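Local structure of alpha-L-rhamnosidase (Streptomyces avermitilis, 3W5M) at residues R937-P949 / L980-W993. The protein releases terminal non-reducing alpha-L-rhamnose by hydrolysis from citrus flavonoids and gum arabic, and binds L-rhamnose through a calcium-dependent carbohydrate-binding module. Residues are numbered along the deposited sequence; the frame is centred on the assembly and turned at random.
Sequences RAGYRQVVIRPRP and LTCSVPPNTTAEVW
R946 lays its guanidinium flat on the indole of W993: the planes differ by 10° and CZ of R946 sits 3.7 Å from the centroid of the six-membered ring of W993, a cation-pi stack. With CG anti to the backbone N (chi1 -172°) and the chain extended to NE, the arginine runs across the indole, CD making a CH-pi contact over the five-membered ring and the guanidinium covering the six-membered one. The guanidinium also forms a salt bridge with D1014. In the ring plane, NE1 of W993 donates to OE1 of E991 at 2.8 Å, meeting it from above the carboxylate plane; this bond helps fix the rotation of the indole. Were W993 an alanine, the R946 guanidinium would probably lose its stacking surface and E991 OE1 the indole donor. Beneath, strands 942-945 and 989-993 run parallel, with ladder bonds such as I945 N to E991 O at 2.8 Å. On the face opposite E991, I945 sends CD1 to within 4.0 Å of C982 SG, and its CG2 lies 4.1 Å from L980 CD2. The strand axes 942-945 and 980-984 lie 9.9 Å apart with side chains packed between, the arrangement of two facing sheets in the beta-sandwich of the C-terminal rhamnosidase domain.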
ATOM      1  N   ARG A 937     -10.714   5.331 -28.039  1.00 29.34           N
ATOM      2  CA  ARG A 937      -9.823   6.473 -27.911  1.00 29.98           C
ATOM      3  C   ARG A 937      -9.539   6.663 -26.422  1.00 28.91           C
ATOM      4  O   ARG A 937     -10.342   6.253 -25.584  1.00 27.91           O
ATOM      5  CB  ARG A 937     -10.458   7.748 -28.480  1.00 35.31           C
ATOM      6  CG  ARG A 937     -10.535   7.802 -30.007  1.00 40.49           C
ATOM      7  CD  ARG A 937     -11.213   9.099 -30.466  1.00 49.09           C
ATOM      8  NE  ARG A 937     -10.582  10.285 -29.865  1.00 55.11           N
ATOM      9  CZ  ARG A 937     -11.179  11.461 -29.660  1.00 55.04           C
ATOM     10  NH1 ARG A 937     -12.450  11.662 -30.003  1.00 55.96           N
ATOM     11  NH2 ARG A 937     -10.493  12.443 -29.100  1.00 52.93           N
ATOM     12  N   ALA A 938      -8.405   7.281 -26.105  1.00 27.09           N
ATOM     13  CA  ALA A 938      -7.962   7.429 -24.730  1.00 26.95           C
ATOM     14  C   ALA A 938      -9.041   8.052 -23.862  1.00 26.18           C
ATOM     15  O   ALA A 938      -9.744   9.005 -24.267  1.00 26.47           O
ATOM     16  CB  ALA A 938      -6.678   8.227 -24.644  1.00 26.71           C
ATOM     17  N   GLY A 939      -9.200   7.478 -22.680  1.00 25.06           N
ATOM     18  CA  GLY A 939     -10.186   7.962 -21.722  1.00 24.65           C
ATOM     19  C   GLY A 939     -11.617   7.622 -22.076  1.00 25.59           C
ATOM     20  O   GLY A 939     -12.541   8.188 -21.494  1.00 24.74           O
ATOM     21  N   TYR A 940     -11.820   6.692 -23.019  1.00 24.39           N
ATOM     22  CA  TYR A 940     -13.163   6.255 -23.428  1.00 25.67           C
ATOM     23  C   TYR A 940     -13.983   7.353 -24.126  1.00 25.93           C
ATOM     24  O   TYR A 940     -15.225   7.300 -24.125  1.00 27.75           O
ATOM     25  CB  TYR A 940     -13.964   5.652 -22.263  1.00 25.05           C
ATOM     26  CG  TYR A 940     -13.367   4.390 -21.724  1.00 25.29           C
ATOM     27  CD1 TYR A 940     -12.298   4.423 -20.823  1.00 25.88           C
ATOM     28  CD2 TYR A 940     -13.863   3.145 -22.133  1.00 26.90           C
ATOM     29  CE1 TYR A 940     -11.721   3.246 -20.345  1.00 28.48           C
ATOM     30  CE2 TYR A 940     -13.308   1.967 -21.659  1.00 29.01           C
ATOM     31  CZ  TYR A 940     -12.242   2.016 -20.774  1.00 30.21           C
ATOM     32  OH  TYR A 940     -11.698   0.824 -20.316  1.00 32.14           O
ATOM     33  N   ARG A 941     -13.299   8.334 -24.712  0.50 27.92           N
ATOM     34  CA  ARG A 941     -13.955   9.300 -25.598  0.50 30.26           C
ATOM     35  C   ARG A 941     -14.706   8.556 -26.705  0.50 29.11           C
ATOM     36  O   ARG A 941     -15.756   9.007 -27.176  0.50 29.73           O
ATOM     37  CB  ARG A 941     -12.935  10.265 -26.212  0.50 30.98           C
ATOM     38  CG  ARG A 941     -13.579  11.518 -26.782  0.50 33.15           C
ATOM     39  CD  ARG A 941     -14.571  12.095 -25.778  0.50 33.66           C
ATOM     40  NE  ARG A 941     -15.312  13.234 -26.310  0.50 34.86           N
ATOM     41  CZ  ARG A 941     -14.839  14.476 -26.367  0.50 35.72           C
ATOM     42  NH1 ARG A 941     -13.617  14.761 -25.931  0.50 33.86           N
ATOM     43  NH2 ARG A 941     -15.591  15.438 -26.868  0.50 37.67           N
ATOM     44  N   GLN A 942     -14.134   7.434 -27.128  1.00 29.00           N
ATOM     45  CA  GLN A 942     -14.823   6.443 -27.933  1.00 28.39           C
ATOM     46  C   GLN A 942     -14.672   5.152 -27.146  1.00 28.15           C
ATOM     47  O   GLN A 942     -13.574   4.848 -26.667  1.00 27.68           O
ATOM     48  CB  GLN A 942     -14.168   6.248 -29.313  1.00 28.96           C
ATOM     49  CG  GLN A 942     -14.982   5.322 -30.199  1.00 31.45           C
ATOM     50  CD  GLN A 942     -14.191   4.700 -31.345  1.00 35.76           C
ATOM     51  OE1 GLN A 942     -13.055   4.228 -31.171  1.00 36.29           O
ATOM     52  NE2 GLN A 942     -14.800   4.676 -32.521  1.00 35.24           N
ATOM     53  N   VAL A 943     -15.770   4.415 -26.986  1.00 24.94           N
ATOM     54  CA  VAL A 943     -15.728   3.098 -26.349  1.00 26.46           C
ATOM     55  C   VAL A 943     -15.921   2.004 -27.418  1.00 29.10           C
ATOM     56  O   VAL A 943     -16.851   2.096 -28.238  1.00 28.65           O
ATOM     57  CB  VAL A 943     -16.748   2.979 -25.175  1.00 26.36           C
ATOM     58  CG1 VAL A 943     -18.175   3.218 -25.634  1.00 29.24           C
ATOM     59  CG2 VAL A 943     -16.632   1.640 -24.462  1.00 25.75           C
ATOM     60  N   VAL A 944     -15.037   1.005 -27.433  1.00 26.96           N
ATOM     61  CA  VAL A 944     -15.263  -0.171 -28.280  1.00 27.36           C
ATOM     62  C   VAL A 944     -16.045  -1.201 -27.469  1.00 28.05           C
ATOM     63  O   VAL A 944     -15.587  -1.650 -26.401  1.00 27.05           O
ATOM     64  CB  VAL A 944     -13.954  -0.793 -28.793  1.00 27.46           C
ATOM     65  CG1 VAL A 944     -14.250  -2.024 -29.639  1.00 30.38           C
ATOM     66  CG2 VAL A 944     -13.123   0.213 -29.575  1.00 28.13           C
ATOM     67  N   ILE A 945     -17.243  -1.522 -27.954  1.00 28.66           N
ATOM     68  CA  ILE A 945     -18.126  -2.504 -27.347  1.00 28.27           C
ATOM     69  C   ILE A 945     -18.131  -3.763 -28.201  1.00 30.45           C
ATOM     70  O   ILE A 945     -18.872  -3.872 -29.197  1.00 29.54           O
ATOM     71  CB  ILE A 945     -19.533  -1.927 -27.120  1.00 29.36           C
ATOM     72  CG1 ILE A 945     -19.407  -0.698 -26.196  1.00 29.55           C
ATOM     73  CG2 ILE A 945     -20.473  -2.986 -26.586  1.00 27.16           C
ATOM     74  CD1 ILE A 945     -20.690   0.043 -25.904  1.00 34.09           C
ATOM     75  N   ARG A 946     -17.300  -4.713 -27.789  1.00 30.12           N
ATOM     76  CA  ARG A 946     -17.058  -5.927 -28.559  1.00 31.88           C
ATOM     77  C   ARG A 946     -17.078  -7.165 -27.632  1.00 32.62           C
ATOM     78  O   ARG A 946     -16.026  -7.749 -27.356  1.00 34.02           O
ATOM     79  CB  ARG A 946     -15.740  -5.792 -29.326  1.00 34.22           C
ATOM     80  CG  ARG A 946     -15.493  -6.931 -30.300  1.00 37.31           C
ATOM     81  CD  ARG A 946     -14.267  -6.724 -31.166  1.00 39.77           C
ATOM     82  NE  ARG A 946     -14.261  -7.765 -32.189  1.00 43.58           N
ATOM     83  CZ  ARG A 946     -13.378  -7.879 -33.174  1.00 44.50           C
ATOM     84  NH1 ARG A 946     -12.379  -7.010 -33.299  1.00 45.55           N
ATOM     85  NH2 ARG A 946     -13.504  -8.883 -34.036  1.00 48.63           N
ATOM     86  N   PRO A 947     -18.276  -7.524 -27.117  1.00 33.98           N
ATOM     87  CA  PRO A 947     -18.406  -8.752 -26.337  1.00 36.51           C
ATOM     88  C   PRO A 947     -18.157  -9.950 -27.251  1.00 40.37           C
ATOM     89  O   PRO A 947     -18.681  -9.991 -28.376  1.00 39.54           O
ATOM     90  CB  PRO A 947     -19.865  -8.728 -25.869  1.00 36.31           C
ATOM     91  CG  PRO A 947     -20.573  -7.799 -26.806  1.00 34.61           C
ATOM     92  CD  PRO A 947     -19.548  -6.773 -27.161  1.00 33.68           C
ATOM     93  N   ARG A 948     -17.342 -10.893 -26.786  1.00 37.75           N
ATOM     94  CA  ARG A 948     -17.090 -12.101 -27.536  1.00 37.94           C
ATOM     95  C   ARG A 948     -17.530 -13.314 -26.729  1.00 39.95           C
ATOM     96  O   ARG A 948     -16.713 -13.881 -26.003  1.00 44.33           O
ATOM     97  CB  ARG A 948     -15.606 -12.207 -27.875  1.00 35.06           C
ATOM     98  CG  ARG A 948     -15.039 -11.030 -28.648  1.00 35.07           C
ATOM     99  CD  ARG A 948     -13.551 -10.984 -28.432  1.00 33.81           C
ATOM    100  NE  ARG A 948     -12.822 -10.123 -29.365  1.00 36.65           N
ATOM    101  CZ  ARG A 948     -12.385 -10.514 -30.558  1.00 37.60           C
ATOM    102  NH1 ARG A 948     -12.639 -11.740 -30.990  1.00 39.61           N
ATOM    103  NH2 ARG A 948     -11.693  -9.683 -31.319  1.00 40.13           N
ATOM    104  N   PRO A 949     -18.807 -13.729 -26.865  1.00 43.25           N
ATOM    105  CA  PRO A 949     -19.297 -14.926 -26.178  1.00 43.49           C
ATOM    106  C   PRO A 949     -18.435 -16.130 -26.532  1.00 42.97           C
ATOM    107  O   PRO A 949     -17.795 -16.151 -27.593  1.00 39.41           O
ATOM    108  CB  PRO A 949     -20.716 -15.101 -26.730  1.00 47.61           C
ATOM    109  CG  PRO A 949     -21.092 -13.759 -27.264  1.00 46.12           C
ATOM    110  CD  PRO A 949     -19.813 -13.210 -27.809  1.00 44.95           C
ATOM    111  N   LEU A 980     -28.060  -7.417 -27.090  1.00 33.26           N
ATOM    112  CA  LEU A 980     -27.143  -6.551 -26.349  1.00 34.07           C
ATOM    113  C   LEU A 980     -27.809  -5.203 -26.102  1.00 35.02           C
ATOM    114  O   LEU A 980     -28.370  -4.602 -27.027  1.00 35.02           O
ATOM    115  CB  LEU A 980     -25.828  -6.366 -27.113  1.00 33.95           C
ATOM    116  CG  LEU A 980     -24.829  -5.276 -26.671  1.00 35.47           C
ATOM    117  CD1 LEU A 980     -24.199  -5.568 -25.315  1.00 34.92           C
ATOM    118  CD2 LEU A 980     -23.741  -5.197 -27.717  1.00 35.32           C
ATOM    119  N   THR A 981     -27.786  -4.736 -24.853  1.00 32.88           N
ATOM    120  CA  THR A 981     -28.156  -3.350 -24.578  1.00 32.50           C
ATOM    121  C   THR A 981     -26.896  -2.654 -24.055  1.00 33.51           C
ATOM    122  O   THR A 981     -25.985  -3.302 -23.525  1.00 29.32           O
ATOM    123  CB  THR A 981     -29.292  -3.212 -23.543  1.00 34.20           C
ATOM    124  OG1 THR A 981     -28.954  -3.944 -22.362  1.00 35.66           O
ATOM    125  CG2 THR A 981     -30.634  -3.732 -24.091  1.00 33.44           C
ATOM    126  N   CYS A 982     -26.825  -1.344 -24.226  1.00 30.37           N
ATOM    127  CA  CYS A 982     -25.714  -0.612 -23.658  1.00 32.33           C
ATOM    128  C   CYS A 982     -26.110   0.811 -23.395  1.00 33.17           C
ATOM    129  O   CYS A 982     -27.121   1.302 -23.913  1.00 33.00           O
ATOM    130  CB  CYS A 982     -24.458  -0.723 -24.544  1.00 32.59           C
ATOM    131  SG  CYS A 982     -24.634  -0.111 -26.234  1.00 40.03           S
ATOM    132  N   SER A 983     -25.334   1.458 -22.535  1.00 32.19           N
ATOM    133  CA  SER A 983     -25.544   2.850 -22.183  1.00 30.74           C
ATOM    134  C   SER A 983     -24.196   3.532 -22.392  1.00 28.53           C
ATOM    135  O   SER A 983     -23.178   3.069 -21.877  1.00 28.02           O
ATOM    136  CB  SER A 983     -26.055   2.970 -20.740  1.00 30.57           C
ATOM    137  OG  SER A 983     -26.327   4.319 -20.393  1.00 31.74           O
ATOM    138  N   VAL A 984     -24.202   4.590 -23.203  1.00 26.36           N
ATOM    139  CA  VAL A 984     -23.006   5.322 -23.630  1.00 25.62           C
ATOM    140  C   VAL A 984     -23.237   6.784 -23.248  1.00 25.26           C
ATOM    141  O   VAL A 984     -24.278   7.356 -23.584  1.00 25.30           O
ATOM    142  CB  VAL A 984     -22.790   5.198 -25.163  1.00 26.31           C
ATOM    143  CG1 VAL A 984     -21.624   6.051 -25.636  1.00 25.42           C
ATOM    144  CG2 VAL A 984     -22.547   3.746 -25.548  1.00 27.59           C
ATOM    145  N   PRO A 985     -22.306   7.399 -22.503  1.00 24.90           N
ATOM    146  CA  PRO A 985     -22.607   8.744 -22.000  1.00 23.86           C
ATOM    147  C   PRO A 985     -22.488   9.882 -23.025  1.00 24.92           C
ATOM    148  O   PRO A 985     -21.681   9.814 -23.973  1.00 22.95           O
ATOM    149  CB  PRO A 985     -21.573   8.950 -20.872  1.00 25.18           C
ATOM    150  CG  PRO A 985     -20.513   7.957 -21.126  1.00 25.72           C
ATOM    151  CD  PRO A 985     -21.114   6.812 -21.865  1.00 24.77           C
ATOM    152  N   PRO A 986     -23.261  10.951 -22.815  1.00 25.58           N
ATOM    153  CA  PRO A 986     -23.169  12.138 -23.673  1.00 25.56           C
ATOM    154  C   PRO A 986     -21.721  12.607 -23.838  1.00 27.23           C
ATOM    155  O   PRO A 986     -20.917  12.502 -22.895  1.00 26.72           O
ATOM    156  CB  PRO A 986     -23.994  13.159 -22.911  1.00 26.16           C
ATOM    157  CG  PRO A 986     -25.018  12.345 -22.204  1.00 25.54           C
ATOM    158  CD  PRO A 986     -24.305  11.098 -21.788  1.00 26.24           C
ATOM    159  N   ASN A 987     -21.400  13.075 -25.045  1.00 25.78           N
ATOM    160  CA  ASN A 987     -20.066  13.569 -25.396  1.00 24.74           C
ATOM    161  C   ASN A 987     -19.064  12.444 -25.616  1.00 24.84           C
ATOM    162  O   ASN A 987     -17.855  12.672 -25.641  1.00 26.26           O
ATOM    163  CB  ASN A 987     -19.531  14.652 -24.400  1.00 25.81           C
ATOM    164  CG  ASN A 987     -18.615  15.650 -25.087  1.00 26.34           C
ATOM    165  OD1 ASN A 987     -18.858  16.005 -26.243  1.00 28.98           O
ATOM    166  ND2 ASN A 987     -17.558  16.084 -24.414  1.00 26.90           N
ATOM    167  N   THR A 988     -19.561  11.221 -25.762  1.00 24.91           N
ATOM    168  CA  THR A 988     -18.711  10.098 -26.180  1.00 25.49           C
ATOM    169  C   THR A 988     -19.452   9.362 -27.289  1.00 24.35           C
ATOM    170  O   THR A 988     -20.643   9.605 -27.506  1.00 24.81           O
ATOM    171  CB  THR A 988     -18.325   9.139 -25.004  1.00 24.51           C
ATOM    172  OG1 THR A 988     -19.399   8.255 -24.701  1.00 24.20           O
ATOM    173  CG2 THR A 988     -17.943   9.908 -23.753  1.00 24.43           C
ATOM    174  N   THR A 989     -18.747   8.502 -28.010  1.00 25.94           N
ATOM    175  CA  THR A 989     -19.375   7.649 -29.018  1.00 28.28           C
ATOM    176  C   THR A 989     -18.948   6.204 -28.785  1.00 26.84           C
ATOM    177  O   THR A 989     -18.095   5.928 -27.930  1.00 27.81           O
ATOM    178  CB  THR A 989     -18.932   8.037 -30.433  1.00 29.52           C
ATOM    179  OG1 THR A 989     -17.508   7.895 -30.512  1.00 32.17           O
ATOM    180  CG2 THR A 989     -19.358   9.466 -30.790  1.00 31.45           C
ATOM    181  N   ALA A 990     -19.532   5.279 -29.541  1.00 27.02           N
ATOM    182  CA  ALA A 990     -19.170   3.872 -29.427  1.00 26.16           C
ATOM    183  C   ALA A 990     -19.074   3.209 -30.790  1.00 28.98           C
ATOM    184  O   ALA A 990     -19.728   3.634 -31.745  1.00 27.51           O
ATOM    185  CB  ALA A 990     -20.180   3.145 -28.575  1.00 25.74           C
ATOM    186  N   GLU A 991     -18.240   2.180 -30.854  1.00 29.90           N
ATOM    187  CA  GLU A 991     -18.230   1.244 -31.963  1.00 31.50           C
ATOM    188  C   GLU A 991     -18.692  -0.096 -31.415  1.00 31.07           C
ATOM    189  O   GLU A 991     -18.074  -0.638 -30.514  1.00 29.07           O
ATOM    190  CB  GLU A 991     -16.834   1.136 -32.515  1.00 35.37           C
ATOM    191  CG  GLU A 991     -16.693   0.158 -33.659  1.00 42.45           C
ATOM    192  CD  GLU A 991     -15.245   0.023 -34.074  1.00 49.07           C
ATOM    193  OE1 GLU A 991     -14.501  -0.730 -33.395  1.00 51.27           O
ATOM    194  OE2 GLU A 991     -14.858   0.682 -35.065  1.00 47.58           O
ATOM    195  N   VAL A 992     -19.790  -0.614 -31.951  1.00 30.68           N
ATOM    196  CA  VAL A 992     -20.430  -1.798 -31.409  1.00 30.77           C
ATOM    197  C   VAL A 992     -20.277  -2.934 -32.415  1.00 35.66           C
ATOM    198  O   VAL A 992     -20.492  -2.736 -33.610  1.00 34.65           O
ATOM    199  CB  VAL A 992     -21.908  -1.530 -31.096  1.00 30.78           C
ATOM    200  CG1 VAL A 992     -22.577  -2.755 -30.484  1.00 31.86           C
ATOM    201  CG2 VAL A 992     -22.032  -0.344 -30.144  1.00 32.47           C
ATOM    202  N   TRP A 993     -19.859  -4.099 -31.921  1.00 35.29           N
ATOM    203  CA  TRP A 993     -19.706  -5.308 -32.737  1.00 39.55           C
ATOM    204  C   TRP A 993     -20.704  -6.344 -32.266  1.00 42.51           C
ATOM    205  O   TRP A 993     -20.675  -6.740 -31.097  1.00 40.95           O
ATOM    206  CB  TRP A 993     -18.315  -5.883 -32.579  1.00 35.85           C
ATOM    207  CG  TRP A 993     -17.231  -4.983 -32.979  1.00 39.09           C
ATOM    208  CD1 TRP A 993     -16.936  -3.755 -32.448  1.00 38.16           C
ATOM    209  CD2 TRP A 993     -16.247  -5.232 -33.993  1.00 41.36           C
ATOM    210  NE1 TRP A 993     -15.830  -3.221 -33.071  1.00 38.62           N
ATOM    211  CE2 TRP A 993     -15.387  -4.102 -34.025  1.00 40.92           C
ATOM    212  CE3 TRP A 993     -16.010  -6.292 -34.881  1.00 43.09           C
ATOM    213  CZ2 TRP A 993     -14.306  -4.005 -34.908  1.00 40.84           C
ATOM    214  CZ3 TRP A 993     -14.938  -6.193 -35.762  1.00 43.28           C
ATOM    215  CH2 TRP A 993     -14.097  -5.053 -35.767  1.00 43.11           C
TER
HETATM  216  O   HOH W   1     -17.739   6.175 -23.613  1.00 30.54           O
HETATM  217  O   HOH W   2     -17.896  15.047 -28.564  1.00 35.90           O
HETATM  218  O   HOH W   3     -17.939   5.367 -33.152  1.00 48.46           O